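PDB 1GCV: hemoglobin subunit alpha from Mustelus griseus, which carries oxygen from the gills to the peripheral tissues, as the heme-bearing alpha chain of a heterotetramer of two alpha and two beta chains. Local coordinates for residues Tyr24-Cys28 with Thr108-His112. Residues are numbered along the deposited sequence; the frame is centred on the assembly and turned at random.
Sequences YGAEC and TLATH
T108 sets its side chain against C28 and E27 where the two backbones run nearest, the CA atoms of T108 and C28 being 5.9 Å apart. With T108 CG2 anti to the backbone N and OG1 anti to the carbonyl carbon, the two branches part company: the methyl lies alongside the end of E27, CG2 to CD 3.8 Å, while the hydroxyl is hydrogen-bonded to C104 O on its own helix. C28 SG rests against the root of that fork, 3.7 Å from T108 CB. This is the packing of the B helix on the G helix of the globin fold, and the short axes of 24-28 and 108-112 pass 10.6 Å apart with their directions 125° from each other. C28 sits on the heme side of the contact, its side chain about 8 Å from the porphyrin. Further on, T111 OG1 lies 3.2 Å from E27 OE2, the oxygen that forms a salt bridge with R31, and A105 of another hemoglobin chain packs against T111. At H112 the polar and aromatic contacts converge. Its NE2 donates a nearly straight hydrogen bond to E27 OE1 (2.6 Å, 168°); the acceptor lies in the imidazole plane, but the donor meets the syn side of the carboxylate from 31° out of its plane. E27 reaches it through an extended chain, CG anti to the backbone N. Y24 turns a ring edge to one imidazole face, CE2 standing 3.5 Å from CG of H112 in an edge-to-face pair, and touches V16 and L17 of helix 4-19 as well. Without the imidazole, as with an alanine here, E27 OE1 would probably lack this N-H donor and the Y24 edge the face it now meets, leaving the tyrosine ring freer to turn.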
ATOM      1  N   TYR A  24     -10.415  24.131   3.208  1.00 17.24           N
ATOM      2  CA  TYR A  24      -9.253  23.245   3.181  1.00 15.45           C
ATOM      3  C   TYR A  24      -9.686  21.781   3.037  1.00 16.61           C
ATOM      4  O   TYR A  24      -9.141  21.036   2.215  1.00 16.39           O
ATOM      5  CB  TYR A  24      -8.439  23.391   4.471  1.00 17.56           C
ATOM      6  CG  TYR A  24      -7.625  24.659   4.574  1.00 25.14           C
ATOM      7  CD1 TYR A  24      -7.869  25.582   5.589  1.00 25.74           C
ATOM      8  CD2 TYR A  24      -6.595  24.929   3.676  1.00 30.65           C
ATOM      9  CE1 TYR A  24      -7.110  26.734   5.710  1.00 28.58           C
ATOM     10  CE2 TYR A  24      -5.828  26.084   3.791  1.00 31.41           C
ATOM     11  CZ  TYR A  24      -6.092  26.979   4.810  1.00 33.14           C
ATOM     12  OH  TYR A  24      -5.334  28.117   4.940  1.00 36.23           O
ATOM     13  N   GLY A  25     -10.664  21.379   3.849  1.00 14.31           N
ATOM     14  CA  GLY A  25     -11.150  20.013   3.824  1.00 13.93           C
ATOM     15  C   GLY A  25     -11.760  19.620   2.500  1.00 16.30           C
ATOM     16  O   GLY A  25     -11.587  18.487   2.044  1.00 15.47           O
ATOM     17  N   ALA A  26     -12.479  20.554   1.881  1.00 16.25           N
ATOM     18  CA  ALA A  26     -13.110  20.304   0.590  1.00 14.73           C
ATOM     19  C   ALA A  26     -12.026  20.073  -0.461  1.00 15.65           C
ATOM     20  O   ALA A  26     -12.145  19.189  -1.305  1.00 16.68           O
ATOM     21  CB  ALA A  26     -13.980  21.487   0.193  1.00 15.03           C
ATOM     22  N   GLU A  27     -10.967  20.872  -0.409  1.00 13.71           N
ATOM     23  CA  GLU A  27      -9.882  20.723  -1.361  1.00 16.51           C
ATOM     24  C   GLU A  27      -9.167  19.384  -1.166  1.00 15.81           C
ATOM     25  O   GLU A  27      -8.784  18.731  -2.133  1.00 16.83           O
ATOM     26  CB  GLU A  27      -8.890  21.882  -1.221  1.00 17.38           C
ATOM     27  CG  GLU A  27      -7.735  21.804  -2.207  1.00 21.46           C
ATOM     28  CD  GLU A  27      -6.818  23.005  -2.138  1.00 22.85           C
ATOM     29  OE1 GLU A  27      -7.288  24.087  -1.732  1.00 24.49           O
ATOM     30  OE2 GLU A  27      -5.629  22.862  -2.492  1.00 24.91           O
ATOM     31  N   CYS A  28      -8.987  18.975   0.085  1.00 18.68           N
ATOM     32  CA  CYS A  28      -8.323  17.707   0.390  1.00 17.42           C
ATOM     33  C   CYS A  28      -9.083  16.536  -0.218  1.00 15.33           C
ATOM     34  O   CYS A  28      -8.492  15.644  -0.824  1.00 17.21           O
ATOM     35  CB  CYS A  28      -8.226  17.500   1.905  1.00 18.01           C
ATOM     36  SG  CYS A  28      -7.150  18.669   2.739  1.00 25.97           S
ATOM     37  N   THR A 108      -2.449  19.627  -0.175  1.00 14.96           N
ATOM     38  CA  THR A 108      -3.289  20.801   0.035  1.00 16.12           C
ATOM     39  C   THR A 108      -2.557  21.847   0.869  1.00 16.25           C
ATOM     40  O   THR A 108      -2.637  23.031   0.575  1.00 19.70           O
ATOM     41  CB  THR A 108      -4.611  20.431   0.738  1.00 17.36           C
ATOM     42  OG1 THR A 108      -5.404  19.626  -0.143  1.00 14.68           O
ATOM     43  CG2 THR A 108      -5.391  21.686   1.119  1.00 15.43           C
ATOM     44  N   LEU A 109      -1.842  21.416   1.903  1.00 16.33           N
ATOM     45  CA  LEU A 109      -1.102  22.348   2.754  1.00 18.19           C
ATOM     46  C   LEU A 109       0.026  23.037   1.977  1.00 20.33           C
ATOM     47  O   LEU A 109       0.299  24.214   2.191  1.00 21.76           O
ATOM     48  CB  LEU A 109      -0.509  21.618   3.970  1.00 18.11           C
ATOM     49  CG  LEU A 109      -1.448  21.235   5.118  1.00 17.56           C
ATOM     50  CD1 LEU A 109      -0.677  20.453   6.166  1.00 18.30           C
ATOM     51  CD2 LEU A 109      -2.051  22.481   5.720  1.00 19.36           C
ATOM     52  N   ALA A 110       0.676  22.304   1.074  1.00 19.62           N
ATOM     53  CA  ALA A 110       1.770  22.855   0.273  1.00 16.63           C
ATOM     54  C   ALA A 110       1.322  23.971  -0.664  1.00 16.69           C
ATOM     55  O   ALA A 110       2.077  24.908  -0.908  1.00 21.10           O
ATOM     56  CB  ALA A 110       2.441  21.749  -0.531  1.00 14.89           C
ATOM     57  N   THR A 111       0.103  23.879  -1.190  1.00 20.26           N
ATOM     58  CA  THR A 111      -0.407  24.903  -2.108  1.00 23.18           C
ATOM     59  C   THR A 111      -0.905  26.152  -1.386  1.00 24.94           C
ATOM     60  O   THR A 111      -1.137  27.187  -2.013  1.00 28.19           O
ATOM     61  CB  THR A 111      -1.571  24.370  -2.989  1.00 20.46           C
ATOM     62  OG1 THR A 111      -2.750  24.225  -2.191  1.00 25.23           O
ATOM     63  CG2 THR A 111      -1.215  23.033  -3.610  1.00 20.38           C
ATOM     64  N   HIS A 112      -1.063  26.054  -0.070  1.00 26.48           N
ATOM     65  CA  HIS A 112      -1.542  27.177   0.727  1.00 30.93           C
ATOM     66  C   HIS A 112      -0.451  27.800   1.585  1.00 32.68           C
ATOM     67  O   HIS A 112      -0.111  28.969   1.411  1.00 36.83           O
ATOM     68  CB  HIS A 112      -2.706  26.731   1.614  1.00 30.12           C
ATOM     69  CG  HIS A 112      -3.953  26.425   0.848  1.00 35.77           C
ATOM     70  ND1 HIS A 112      -4.870  27.394   0.506  1.00 38.41           N
ATOM     71  CD2 HIS A 112      -4.412  25.268   0.316  1.00 40.86           C
ATOM     72  CE1 HIS A 112      -5.841  26.849  -0.204  1.00 41.16           C
ATOM     73  NE2 HIS A 112      -5.586  25.558  -0.335  1.00 40.30           N
TER